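Local coordinates for protein R.MvaI (Kocuria varians, PDB 2OAA) that probably cuts double-stranded DNA as a metal-dependent restriction endonuclease of the MvaI/BcnI family, recognising CCWGG sequences, at residues E[129-134]-E[147-152]; E[55-60]-E[163-168]; E[93-98]-E[213-218]; E[170-175]-E[183-188]. One frame throughout, in Å; residues are numbered along the deposited sequence. Where two conformers were deposited one is given.

Contact 1: residues E[129-134]-E[147-152]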
# COMPACT_ATOMS: atom_id res chain seq x y z
N SER E 129 -1.48 -24.00 -6.54
CA SER E 129 -0.54 -24.04 -5.43
C SER E 129 -0.83 -22.98 -4.37
O SER E 129 -0.17 -22.95 -3.33
CB SER E 129 0.89 -23.86 -5.94
OG SER E 129 1.26 -24.92 -6.81
N GLN E 130 -1.82 -22.13 -4.64
CA GLN E 130 -2.24 -21.06 -3.71
C GLN E 130 -1.05 -20.18 -3.29
O GLN E 130 -0.78 -19.96 -2.10
CB GLN E 130 -2.97 -21.65 -2.49
CG GLN E 130 -4.17 -22.50 -2.86
CD GLN E 130 -5.41 -21.68 -2.97
OE1 GLN E 130 -5.96 -21.23 -1.96
NE2 GLN E 130 -5.88 -21.48 -4.20
N VAL E 131 -0.33 -19.69 -4.29
CA VAL E 131 0.72 -18.70 -4.07
C VAL E 131 0.60 -17.57 -5.07
O VAL E 131 0.05 -17.72 -6.17
CB VAL E 131 2.17 -19.29 -4.11
CG1 VAL E 131 2.35 -20.40 -3.08
CG2 VAL E 131 2.56 -19.75 -5.52
N VAL E 132 1.14 -16.42 -4.66
CA VAL E 132 1.34 -15.27 -5.52
C VAL E 132 2.82 -15.25 -5.83
O VAL E 132 3.64 -15.14 -4.91
CB VAL E 132 0.95 -13.99 -4.80
CG1 VAL E 132 1.29 -12.77 -5.64
CG2 VAL E 132 -0.54 -14.00 -4.44
N ARG E 133 3.17 -15.41 -7.10
CA ARG E 133 4.58 -15.55 -7.47
C ARG E 133 5.08 -14.40 -8.32
O ARG E 133 4.42 -13.98 -9.26
CB ARG E 133 4.78 -16.88 -8.23
CG ARG E 133 6.25 -17.29 -8.35
CD ARG E 133 6.42 -18.72 -8.87
NE ARG E 133 5.95 -19.72 -7.91
CZ ARG E 133 6.65 -20.17 -6.87
NH1 ARG E 133 7.87 -19.72 -6.61
NH2 ARG E 133 6.11 -21.09 -6.08
N LEU E 134 6.27 -13.90 -8.01
CA LEU E 134 6.89 -12.88 -8.84
C LEU E 134 7.75 -13.51 -9.92
O LEU E 134 8.62 -14.33 -9.63
CB LEU E 134 7.77 -11.96 -7.99
CG LEU E 134 8.58 -10.89 -8.71
CD1 LEU E 134 7.65 -9.82 -9.28
CD2 LEU E 134 9.58 -10.28 -7.73
N SER E 147 11.49 -17.35 -8.11
CA SER E 147 11.65 -17.88 -6.76
C SER E 147 10.85 -17.14 -5.69
O SER E 147 10.55 -17.72 -4.65
CB SER E 147 13.13 -17.89 -6.36
OG SER E 147 13.65 -16.58 -6.28
N VAL E 148 10.55 -15.87 -5.92
CA VAL E 148 9.92 -15.03 -4.88
C VAL E 148 8.40 -15.25 -4.87
O VAL E 148 7.73 -15.12 -5.90
CB VAL E 148 10.25 -13.54 -5.09
CG1 VAL E 148 9.50 -12.66 -4.09
CG2 VAL E 148 11.75 -13.31 -4.99
N TYR E 149 7.85 -15.58 -3.70
CA TYR E 149 6.40 -15.78 -3.64
C TYR E 149 5.83 -15.45 -2.27
O TYR E 149 6.58 -15.38 -1.28
CB TYR E 149 6.00 -17.20 -4.05
CG TYR E 149 6.35 -18.26 -3.02
CD1 TYR E 149 5.44 -18.65 -2.05
CD2 TYR E 149 7.60 -18.87 -3.04
CE1 TYR E 149 5.75 -19.61 -1.09
CE2 TYR E 149 7.94 -19.85 -2.09
CZ TYR E 149 7.01 -20.21 -1.13
OH TYR E 149 7.34 -21.17 -0.20
N TRP E 150 4.51 -15.26 -2.24
CA TRP E 150 3.73 -15.12 -1.01
C TRP E 150 2.68 -16.22 -1.01
O TRP E 150 1.97 -16.39 -2.00
CB TRP E 150 2.99 -13.79 -0.98
CG TRP E 150 3.85 -12.56 -0.98
CD1 TRP E 150 4.13 -11.77 0.10
CD2 TRP E 150 4.50 -11.95 -2.11
NE1 TRP E 150 4.91 -10.71 -0.29
CE2 TRP E 150 5.17 -10.80 -1.63
CE3 TRP E 150 4.60 -12.28 -3.47
CZ2 TRP E 150 5.93 -9.98 -2.47
CZ3 TRP E 150 5.34 -11.47 -4.31
CH2 TRP E 150 6.00 -10.32 -3.80
N SER E 151 2.56 -16.94 0.09
CA SER E 151 1.48 -17.92 0.20
C SER E 151 0.14 -17.21 0.36
O SER E 151 0.07 -16.11 0.94
CB SER E 151 1.74 -18.87 1.37
OG SER E 151 1.66 -18.19 2.62
N PHE E 152 -0.94 -17.81 -0.16
CA PHE E 152 -2.27 -17.25 0.09
C PHE E 152 -2.50 -17.15 1.60
O PHE E 152 -3.06 -16.16 2.07
CB PHE E 152 -3.39 -18.12 -0.50
CG PHE E 152 -3.66 -17.91 -1.97
CD1 PHE E 152 -2.70 -17.43 -2.84
CD2 PHE E 152 -4.90 -18.25 -2.48
CE1 PHE E 152 -2.97 -17.29 -4.21
CE2 PHE E 152 -5.18 -18.11 -3.85
CZ PHE E 152 -4.22 -17.63 -4.70
O HOH W 1 11.05 -14.08 -8.28

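Contact 2: residues E[55-60]-E[163-168]. With CA (calcium ion), chain I.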
# COMPACT_ATOMS: atom_id res chain seq x y z
N HIS E 55 -9.52 0.36 17.34
CA HIS E 55 -10.06 -0.92 17.78
C HIS E 55 -9.90 -1.96 16.67
O HIS E 55 -8.76 -2.30 16.33
CB HIS E 55 -11.50 -0.78 18.27
CG HIS E 55 -11.60 0.07 19.50
ND1 HIS E 55 -11.32 -0.42 20.76
CD2 HIS E 55 -11.93 1.37 19.66
CE1 HIS E 55 -11.49 0.55 21.64
NE2 HIS E 55 -11.85 1.65 21.00
N ASP E 56 -10.99 -2.44 16.07
CA ASP E 56 -10.88 -3.45 15.01
C ASP E 56 -10.97 -2.89 13.60
O ASP E 56 -11.05 -3.65 12.63
CB ASP E 56 -11.91 -4.57 15.21
CG ASP E 56 -13.34 -4.06 15.35
OD1 ASP E 56 -13.56 -2.84 15.35
OD2 ASP E 56 -14.25 -4.93 15.46
N ILE E 57 -10.96 -1.56 13.48
CA ILE E 57 -11.15 -0.89 12.20
C ILE E 57 -9.86 -0.26 11.69
O ILE E 57 -9.18 0.45 12.43
CB ILE E 57 -12.26 0.19 12.29
CG1 ILE E 57 -13.57 -0.44 12.78
CG2 ILE E 57 -12.45 0.89 10.95
CD1 ILE E 57 -14.52 0.56 13.44
N GLU E 58 -9.54 -0.52 10.42
CA GLU E 58 -8.41 0.09 9.75
C GLU E 58 -8.85 1.44 9.17
O GLU E 58 -9.93 1.55 8.62
CB GLU E 58 -7.94 -0.84 8.62
CG GLU E 58 -6.92 -0.25 7.68
CD GLU E 58 -5.56 -0.04 8.29
OE1 GLU E 58 -5.29 -0.61 9.38
OE2 GLU E 58 -4.74 0.68 7.66
N ILE E 59 -7.99 2.44 9.29
CA ILE E 59 -8.26 3.76 8.73
C ILE E 59 -7.23 4.06 7.65
O ILE E 59 -6.05 3.79 7.81
CB ILE E 59 -8.19 4.83 9.82
CG1 ILE E 59 -9.32 4.62 10.83
CG2 ILE E 59 -8.26 6.22 9.19
CD1 ILE E 59 -9.23 5.53 12.05
N LYS E 60 -7.67 4.58 6.51
CA LYS E 60 -6.72 5.01 5.47
C LYS E 60 -7.18 6.34 4.94
O LYS E 60 -8.36 6.52 4.68
CB LYS E 60 -6.69 4.00 4.32
CG LYS E 60 -6.33 2.58 4.75
CD LYS E 60 -6.08 1.66 3.58
CE LYS E 60 -5.69 0.28 4.10
NZ LYS E 60 -4.37 0.23 4.80
N LEU E 163 -7.48 -5.92 8.13
CA LEU E 163 -8.32 -5.33 7.06
C LEU E 163 -9.78 -5.84 6.98
O LEU E 163 -10.38 -5.81 5.90
CB LEU E 163 -7.64 -5.46 5.69
CG LEU E 163 -6.30 -4.73 5.54
CD1 LEU E 163 -5.77 -5.04 4.15
CD2 LEU E 163 -6.42 -3.23 5.73
N LYS E 164 -10.36 -6.24 8.10
CA LYS E 164 -11.77 -6.66 8.13
C LYS E 164 -12.69 -5.48 7.79
O LYS E 164 -13.65 -5.62 7.04
CB LYS E 164 -12.11 -7.24 9.50
CG LYS E 164 -13.54 -7.73 9.71
CD LYS E 164 -13.67 -8.48 11.06
CE LYS E 164 -13.00 -7.73 12.23
NZ LYS E 164 -12.75 -8.54 13.47
N TYR E 165 -12.37 -4.31 8.34
CA TYR E 165 -13.16 -3.12 8.11
C TYR E 165 -12.22 -2.00 7.71
O TYR E 165 -11.40 -1.57 8.52
CB TYR E 165 -13.94 -2.69 9.37
CG TYR E 165 -14.69 -3.79 10.08
CD1 TYR E 165 -15.85 -4.35 9.53
CD2 TYR E 165 -14.28 -4.23 11.33
CE1 TYR E 165 -16.54 -5.35 10.20
CE2 TYR E 165 -14.97 -5.22 12.00
CZ TYR E 165 -16.09 -5.78 11.44
OH TYR E 165 -16.75 -6.77 12.12
N ILE E 166 -12.32 -1.52 6.47
CA ILE E 166 -11.41 -0.47 6.01
C ILE E 166 -12.17 0.86 5.82
O ILE E 166 -12.94 0.99 4.87
CB ILE E 166 -10.72 -0.86 4.69
CG1 ILE E 166 -10.10 -2.27 4.80
CG2 ILE E 166 -9.69 0.20 4.30
CD1 ILE E 166 -9.56 -2.79 3.47
N ALA E 167 -11.95 1.80 6.72
CA ALA E 167 -12.52 3.14 6.60
C ALA E 167 -11.60 4.00 5.76
O ALA E 167 -10.50 4.35 6.21
CB ALA E 167 -12.70 3.79 7.98
N VAL E 168 -12.03 4.33 4.55
CA VAL E 168 -11.22 5.15 3.66
C VAL E 168 -11.72 6.58 3.74
O VAL E 168 -12.89 6.85 3.43
CB VAL E 168 -11.31 4.66 2.21
CG1 VAL E 168 -10.37 5.48 1.29
CG2 VAL E 168 -10.97 3.17 2.13
CA CA I . -4.13 2.84 8.59
O HOH W 2 -10.02 -3.91 10.11
O HOH W 3 -3.16 3.15 6.47
O HOH W 4 -3.68 4.96 9.52

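Contact 3: residues E[93-98]-E[213-218]. With nucleotides of chain B.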
# COMPACT_ATOMS: atom_id res chain seq x y z
N LYS E 93 18.73 -0.89 -9.79
CA LYS E 93 19.57 0.07 -10.51
C LYS E 93 20.31 0.96 -9.52
O LYS E 93 19.88 1.12 -8.37
CB LYS E 93 18.75 0.91 -11.49
CG LYS E 93 17.84 1.94 -10.83
CD LYS E 93 16.97 2.65 -11.86
CE LYS E 93 16.02 3.61 -11.17
NZ LYS E 93 15.40 4.57 -12.12
N LYS E 94 21.40 1.57 -9.98
CA LYS E 94 22.25 2.39 -9.12
C LYS E 94 21.61 3.74 -8.84
O LYS E 94 21.08 4.38 -9.76
CB LYS E 94 23.63 2.59 -9.77
CG LYS E 94 24.58 3.41 -8.91
CD LYS E 94 25.91 3.64 -9.60
CE LYS E 94 26.81 4.54 -8.77
NZ LYS E 94 28.14 4.68 -9.41
N ASP E 95 21.65 4.15 -7.58
CA ASP E 95 21.12 5.46 -7.19
C ASP E 95 22.25 6.45 -6.90
O ASP E 95 23.42 6.12 -7.07
CB ASP E 95 20.08 5.35 -6.05
CG ASP E 95 20.70 5.13 -4.66
OD1 ASP E 95 21.94 5.05 -4.53
OD2 ASP E 95 19.92 5.04 -3.68
N GLU E 96 21.90 7.65 -6.43
CA GLU E 96 22.87 8.73 -6.19
C GLU E 96 23.84 8.44 -5.05
O GLU E 96 24.88 9.10 -4.94
CB GLU E 96 22.14 10.05 -5.92
CG GLU E 96 21.37 10.07 -4.60
CD GLU E 96 20.61 11.36 -4.37
OE1 GLU E 96 21.27 12.41 -4.18
OE2 GLU E 96 19.37 11.32 -4.35
N TYR E 97 23.50 7.47 -4.21
CA TYR E 97 24.31 7.12 -3.04
C TYR E 97 25.17 5.87 -3.26
O TYR E 97 25.98 5.52 -2.40
CB TYR E 97 23.42 6.87 -1.83
CG TYR E 97 22.42 7.96 -1.53
CD1 TYR E 97 22.82 9.20 -1.04
CD2 TYR E 97 21.06 7.73 -1.72
CE1 TYR E 97 21.89 10.20 -0.76
CE2 TYR E 97 20.12 8.71 -1.44
CZ TYR E 97 20.54 9.94 -0.96
OH TYR E 97 19.58 10.89 -0.69
N GLY E 98 24.99 5.20 -4.40
CA GLY E 98 25.69 3.94 -4.67
C GLY E 98 24.92 2.70 -4.26
O GLY E 98 25.46 1.59 -4.31
N ILE E 213 11.70 -0.48 -3.05
CA ILE E 213 13.01 -0.43 -2.43
C ILE E 213 13.77 0.82 -2.88
O ILE E 213 14.21 0.94 -4.02
CB ILE E 213 13.80 -1.71 -2.72
CG1 ILE E 213 12.98 -2.96 -2.33
CG2 ILE E 213 15.17 -1.66 -2.00
CD1 ILE E 213 13.57 -4.28 -2.82
N GLY E 214 13.88 1.75 -1.95
CA GLY E 214 14.50 3.03 -2.21
C GLY E 214 15.67 3.29 -1.28
O GLY E 214 16.43 2.38 -0.94
N ALA E 215 15.77 4.54 -0.85
CA ALA E 215 16.82 4.98 0.07
C ALA E 215 16.26 6.08 0.95
O ALA E 215 15.28 6.73 0.57
CB ALA E 215 18.03 5.50 -0.69
N TYR E 216 16.86 6.26 2.12
CA TYR E 216 16.54 7.40 2.98
C TYR E 216 17.21 8.66 2.45
O TYR E 216 18.32 8.57 1.93
CB TYR E 216 17.02 7.15 4.41
CG TYR E 216 16.28 6.04 5.14
CD1 TYR E 216 16.81 4.76 5.20
CD2 TYR E 216 15.06 6.29 5.78
CE1 TYR E 216 16.14 3.73 5.86
CE2 TYR E 216 14.38 5.26 6.45
CZ TYR E 216 14.93 3.99 6.49
OH TYR E 216 14.27 2.97 7.16
N HIS E 217 16.57 9.81 2.59
CA HIS E 217 17.09 11.05 1.97
C HIS E 217 17.36 12.17 2.95
O HIS E 217 17.79 13.26 2.54
CB HIS E 217 16.16 11.54 0.87
CG HIS E 217 15.95 10.53 -0.21
ND1 HIS E 217 16.95 10.18 -1.09
CD2 HIS E 217 14.88 9.78 -0.54
CE1 HIS E 217 16.50 9.26 -1.92
NE2 HIS E 217 15.24 9.00 -1.60
N SER E 218 17.10 11.92 4.23
CA SER E 218 17.34 12.89 5.30
C SER E 218 17.34 12.14 6.61
O SER E 218 16.86 11.00 6.68
CB SER E 218 16.25 13.96 5.32
OG SER E 218 15.02 13.39 5.76
P DC B 5 13.07 5.29 -9.30
OP1 DC B 5 14.35 6.04 -9.40
OP2 DC B 5 13.09 3.82 -9.11
O5' DC B 5 12.21 5.94 -8.12
C5' DC B 5 11.85 7.32 -8.18
C4' DC B 5 10.83 7.66 -7.11
O4' DC B 5 9.65 6.84 -7.21
C3' DC B 5 11.27 7.53 -5.65
O3' DC B 5 11.86 8.76 -5.24
C2' DC B 5 9.95 7.29 -4.92
C1' DC B 5 8.91 7.14 -6.04
N1 DC B 5 7.94 6.06 -5.81
C2 DC B 5 6.94 6.28 -4.87
O2 DC B 5 6.89 7.38 -4.29
N3 DC B 5 6.06 5.29 -4.60
C4 DC B 5 6.14 4.13 -5.25
N4 DC B 5 5.26 3.18 -4.94
C5 DC B 5 7.14 3.89 -6.24
C6 DC B 5 8.01 4.88 -6.49
P DA B 6 12.64 8.86 -3.83
OP1 DA B 6 13.57 10.01 -4.00
OP2 DA B 6 13.18 7.54 -3.44
O5' DA B 6 11.53 9.28 -2.77
C5' DA B 6 11.05 10.63 -2.70
C4' DA B 6 10.00 10.76 -1.62
O4' DA B 6 8.88 9.91 -1.90
C3' DA B 6 10.43 10.35 -0.22
O3' DA B 6 11.19 11.40 0.38
C2' DA B 6 9.08 10.19 0.46
C1' DA B 6 8.19 9.67 -0.67
N9 DA B 6 7.88 8.24 -0.60
C8 DA B 6 8.32 7.24 -1.43
N7 DA B 6 7.84 6.06 -1.13
C5 DA B 6 7.03 6.30 -0.02
C6 DA B 6 6.23 5.46 0.77
N6 DA B 6 6.08 4.15 0.55
N1 DA B 6 5.57 6.02 1.81
C2 DA B 6 5.70 7.33 2.02
N3 DA B 6 6.42 8.23 1.34
C4 DA B 6 7.06 7.64 0.32
P DT B 9 11.26 8.19 13.52
OP1 DT B 9 11.29 9.04 14.74
OP2 DT B 9 12.52 7.94 12.77
O5' DT B 9 10.62 6.79 13.90
C5' DT B 9 9.29 6.72 14.41
C4' DT B 9 8.98 5.31 14.85
O4' DT B 9 8.98 4.44 13.69
C3' DT B 9 10.04 4.72 15.80
O3' DT B 9 9.44 3.78 16.68
C2' DT B 9 10.98 4.01 14.84
C1' DT B 9 10.00 3.46 13.81
N1 DT B 9 10.61 3.25 12.48
C2 DT B 9 10.51 2.01 11.88
O2 DT B 9 9.91 1.07 12.38
N3 DT B 9 11.15 1.91 10.66
C4 DT B 9 11.84 2.90 10.00
O4 DT B 9 12.38 2.66 8.93
C5 DT B 9 11.89 4.18 10.68
C7 DT B 9 12.61 5.32 10.03
C6 DT B 9 11.27 4.29 11.86

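Contact 4: residues E[170-175]-E[183-188]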
# COMPACT_ATOMS: atom_id res chain seq x y z
N SER E 170 -11.59 10.21 2.32
CA SER E 170 -11.23 10.98 1.14
C SER E 170 -10.92 12.41 1.54
O SER E 170 -11.61 13.00 2.38
CB SER E 170 -12.34 10.93 0.10
OG SER E 170 -12.40 9.63 -0.48
N ALA E 171 -9.87 12.95 0.93
CA ALA E 171 -9.30 14.23 1.36
C ALA E 171 -8.87 15.07 0.19
O ALA E 171 -8.80 14.61 -0.96
CB ALA E 171 -8.11 13.97 2.28
N GLU E 172 -8.56 16.33 0.49
CA GLU E 172 -7.94 17.21 -0.49
C GLU E 172 -6.77 17.91 0.17
O GLU E 172 -6.63 17.87 1.40
CB GLU E 172 -8.94 18.22 -1.04
CG GLU E 172 -9.63 19.05 -0.01
CD GLU E 172 -10.68 19.93 -0.62
OE1 GLU E 172 -10.31 20.85 -1.38
OE2 GLU E 172 -11.88 19.71 -0.35
N SER E 173 -5.91 18.50 -0.65
CA SER E 173 -4.76 19.24 -0.16
C SER E 173 -4.65 20.58 -0.86
O SER E 173 -5.23 20.79 -1.93
CB SER E 173 -3.46 18.47 -0.40
OG SER E 173 -3.08 18.54 -1.77
N LYS E 174 -3.89 21.48 -0.24
CA LYS E 174 -3.50 22.73 -0.88
C LYS E 174 -2.18 23.21 -0.31
O LYS E 174 -1.77 22.81 0.78
CB LYS E 174 -4.57 23.82 -0.71
CG LYS E 174 -4.69 24.38 0.71
CD LYS E 174 -5.69 25.51 0.75
CE LYS E 174 -5.90 25.99 2.17
NZ LYS E 174 -7.03 26.97 2.25
N ILE E 175 -1.52 24.06 -1.08
CA ILE E 175 -0.35 24.78 -0.61
C ILE E 175 -0.77 26.24 -0.57
O ILE E 175 -1.27 26.79 -1.56
CB ILE E 175 0.87 24.59 -1.54
CG1 ILE E 175 1.35 23.13 -1.45
CG2 ILE E 175 2.00 25.57 -1.16
CD1 ILE E 175 2.29 22.72 -2.58
N LYS E 183 -7.50 18.65 4.07
CA LYS E 183 -8.88 18.73 4.53
C LYS E 183 -9.53 17.39 4.25
O LYS E 183 -9.45 16.89 3.12
CB LYS E 183 -9.62 19.84 3.79
CG LYS E 183 -11.05 20.04 4.27
CD LYS E 183 -11.57 21.43 3.92
CE LYS E 183 -12.02 21.52 2.49
NZ LYS E 183 -13.30 20.78 2.28
N TYR E 184 -10.15 16.82 5.27
CA TYR E 184 -10.75 15.49 5.20
C TYR E 184 -12.24 15.66 5.01
O TYR E 184 -12.88 16.36 5.80
CB TYR E 184 -10.38 14.68 6.44
CG TYR E 184 -8.87 14.64 6.64
CD1 TYR E 184 -8.09 13.67 6.00
CD2 TYR E 184 -8.22 15.59 7.40
CE1 TYR E 184 -6.71 13.66 6.14
CE2 TYR E 184 -6.85 15.59 7.55
CZ TYR E 184 -6.10 14.62 6.93
OH TYR E 184 -4.74 14.64 7.09
N ASN E 185 -12.77 15.06 3.96
CA ASN E 185 -14.13 15.39 3.50
C ASN E 185 -15.22 14.37 3.75
O ASN E 185 -16.36 14.74 3.99
CB ASN E 185 -14.10 15.72 2.01
CG ASN E 185 -13.31 16.99 1.71
OD1 ASN E 185 -13.39 17.98 2.44
ND2 ASN E 185 -12.55 16.96 0.62
N SER E 186 -14.87 13.09 3.65
CA SER E 186 -15.89 12.04 3.72
C SER E 186 -15.22 10.72 4.02
O SER E 186 -13.99 10.61 3.97
CB SER E 186 -16.64 11.96 2.39
OG SER E 186 -15.75 11.67 1.32
N ALA E 187 -16.02 9.70 4.32
CA ALA E 187 -15.49 8.37 4.60
C ALA E 187 -16.42 7.29 4.11
O ALA E 187 -17.64 7.38 4.26
CB ALA E 187 -15.21 8.19 6.07
N ASN E 188 -15.83 6.28 3.49
CA ASN E 188 -16.52 5.05 3.09
C ASN E 188 -15.96 3.89 3.89
O ASN E 188 -14.80 3.93 4.30
CB ASN E 188 -16.29 4.77 1.61
CG ASN E 188 -17.07 5.69 0.68
OD1 ASN E 188 -18.23 6.02 0.92
ND2 ASN E 188 -16.46 6.04 -0.45

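Contact 1: residues E[129-134]-E[147-152]
The beta hairpin of strands 131-138 and 143-151 is closed here around V132 and W150, an antiparallel hydrogen-bonded pair: V132 N to W150 O and W150 N to V132 O both measure 2.8 Å. L134 N binds V148 O in the same way. At the far end F152 N donates to Q130 O at 2.9 Å, while water 1 joins L134 O to V148 N.

On the V132 side, V132 O lies in the plane of the W150 indole, at its edge, 3.3 Å from CE3. V132 CG1 packs against the same ring carbon, and W150 NE1 is held by K75 O. On the other face of the sheet, which carries V131, R133 and Y149, the tyrosine lies between the other two: its CD1 meets V131 CG1 at 3.7 Å, and its CB sits over one face of the R133 guanidinium. The bend at chi3 (-68°) folds R133 back toward Y149, where NH1 bonds to N146 O. Q130 CA stands 3.7 Å from the centre of the F152 ring, a CH-pi contact squarely over the face.

Q130 and V131 both face D126, a G1 beta bulge where strand 119-126 turns into this one. S151 OG, at the N-cap, accepts S154 N at the start of helix 152-162. The whole is a beta hairpin passing straight into an N-capped helix.

Contact 2: residues E[55-60]-E[163-168]
In the PD-(D/E)XK nuclease core to which this clan belongs, strand 57-60 carries metal ligands and runs parallel to 165-168, with E58 beside I166 and K60 beside V168. E58 N binds Y165 O at 2.9 Å, A167 N binds E58 O, and K60 N binds A167 O, so the pairing fixes the backbone from which the metal site is built. With CG anti to the backbone N (chi1 170°), E58 lays CG against L163 CD2; the bend at chi2 then brings OE2 to the calcium ion at 2.4 Å. I59 O binds the same calcium ion at 2.3 Å; D53, two waters and a DNA phosphate complete the shell. K60 NZ meets E58 OE2 at 2.9 Å from above the carboxylate plane, a salt bridge, and also bonds to L72 O and T71 O. A methionine in place of K60 would probably leave E58 OE2 without its second partner and the carboxylate less firmly turned toward the metal. On the opposite face Y165 presents its ring edge to D56 O, with CD2 3.5 Å away. One carboxylate oxygen thus serves metal and lysine together, consistent with the E-x-K half of the nuclease signature.

Contact 3: residues E[93-98]-E[213-218]
Hydrogen bonding leads here: Y97 OH and H217 ND1 are 2.8 Å apart, each lying at the edge of the other's ring and near its plane. The rings meet rim to rim with their planes 36° apart, and K222 NZ also bonds to the tyrosine hydroxyl. From its other nitrogen, H217 NE2 donates to OP2 of DA6 of chain B at 3.1 Å, with an N-H...O angle of 160°. The imidazole therefore bridges the 93-98 turn to the DNA backbone. Were H217 replaced by an alanine, the DA6 phosphate of chain B would probably lose this donor and Y97 OH its partner across the contact. Within the turn, D95 OD1 takes the N-H of Y97 from above the carboxylate plane at 2.9 Å, an Asx turn at the head of the type I turn D95-G98.

Further DNA bonds flank the pair. Y216 OH donates to the base oxygen O4 of DT9 of chain B at 2.6 Å, whereas K93 NZ makes a weak 3.3 Å bond to OP1 of DC5 of chain B and is also held by S116 OG.

Van der Waals contact is slight. A215 CB touches D95 OD2 at 3.6 Å and Y97 CD2 at 3.9 Å, while E96 CG lies over the centre of the Y97 ring.

In the antiparallel sheet, strand 100-106 runs between strand 93-94, at one edge, and strand 207-215. Y216 stacks on H226 of strand 225-234, and I213 packs against helix 83-91.

Contact 4: residues E[170-175]-E[183-188]
E172 and K183 form an antiparallel hydrogen-bonded pair in the hairpin of strands 165-176 and 179-191, and the glutamate side chain can be followed outward across the partner strand. Its CB lies 4.2 Å from N185 ND2. CG, set between the backbone N and the carbonyl carbon (chi1 56°), comes to 3.6 Å from that same ND2. CD is 3.7 Å from K183 CE, for the two chains lie side by side and point the same way. At the tip, OE2 accepts N185 ND2 at 3.0 Å on its anti side, the carboxylate and amide planes standing 75° apart, and forms a salt bridge with K183 NZ at 3.2 Å, whose hydrogen bond is weak. That amine in turn donates to N185 OD1 at 2.8 Å, closing a ring of three polar groups beside W23.

The backbone explains why N185 is at hand: it and S186 both face S170, a classic beta bulge, with N185 N bonded to S170 O and S170 N to S186 O. On the other face A171 CB rests 3.7 Å from Y184 CD1, and Y184 OH goes on to I34 O. Since amide and amine both converge on OE2, the carboxylate is probably kept ionised, its charge shared between two donors.

Contacts 2 and 4 belong to one mixed sheet and share strand 165-176: V168 N of contact 2 probably bonds to N188 O of contact 4, and their centres lie about 17 Å apart. Contact 2 is the buried one, rich in aliphatic packing around a metal site; contact 4, farther along the strand, is only partly buried and trades that for a polar cluster. Contact 1 sits partly buried in a separate three-stranded sheet, its centre about 36 Å from contact 4's, and combines a hairpin's main-chain hydrogen bonds with aromatic packing. Contact 3, in the five-stranded antiparallel sheet, has the smallest buried area and lacks beta pairing; K93, Y216 and H217 carry its bonds to DNA.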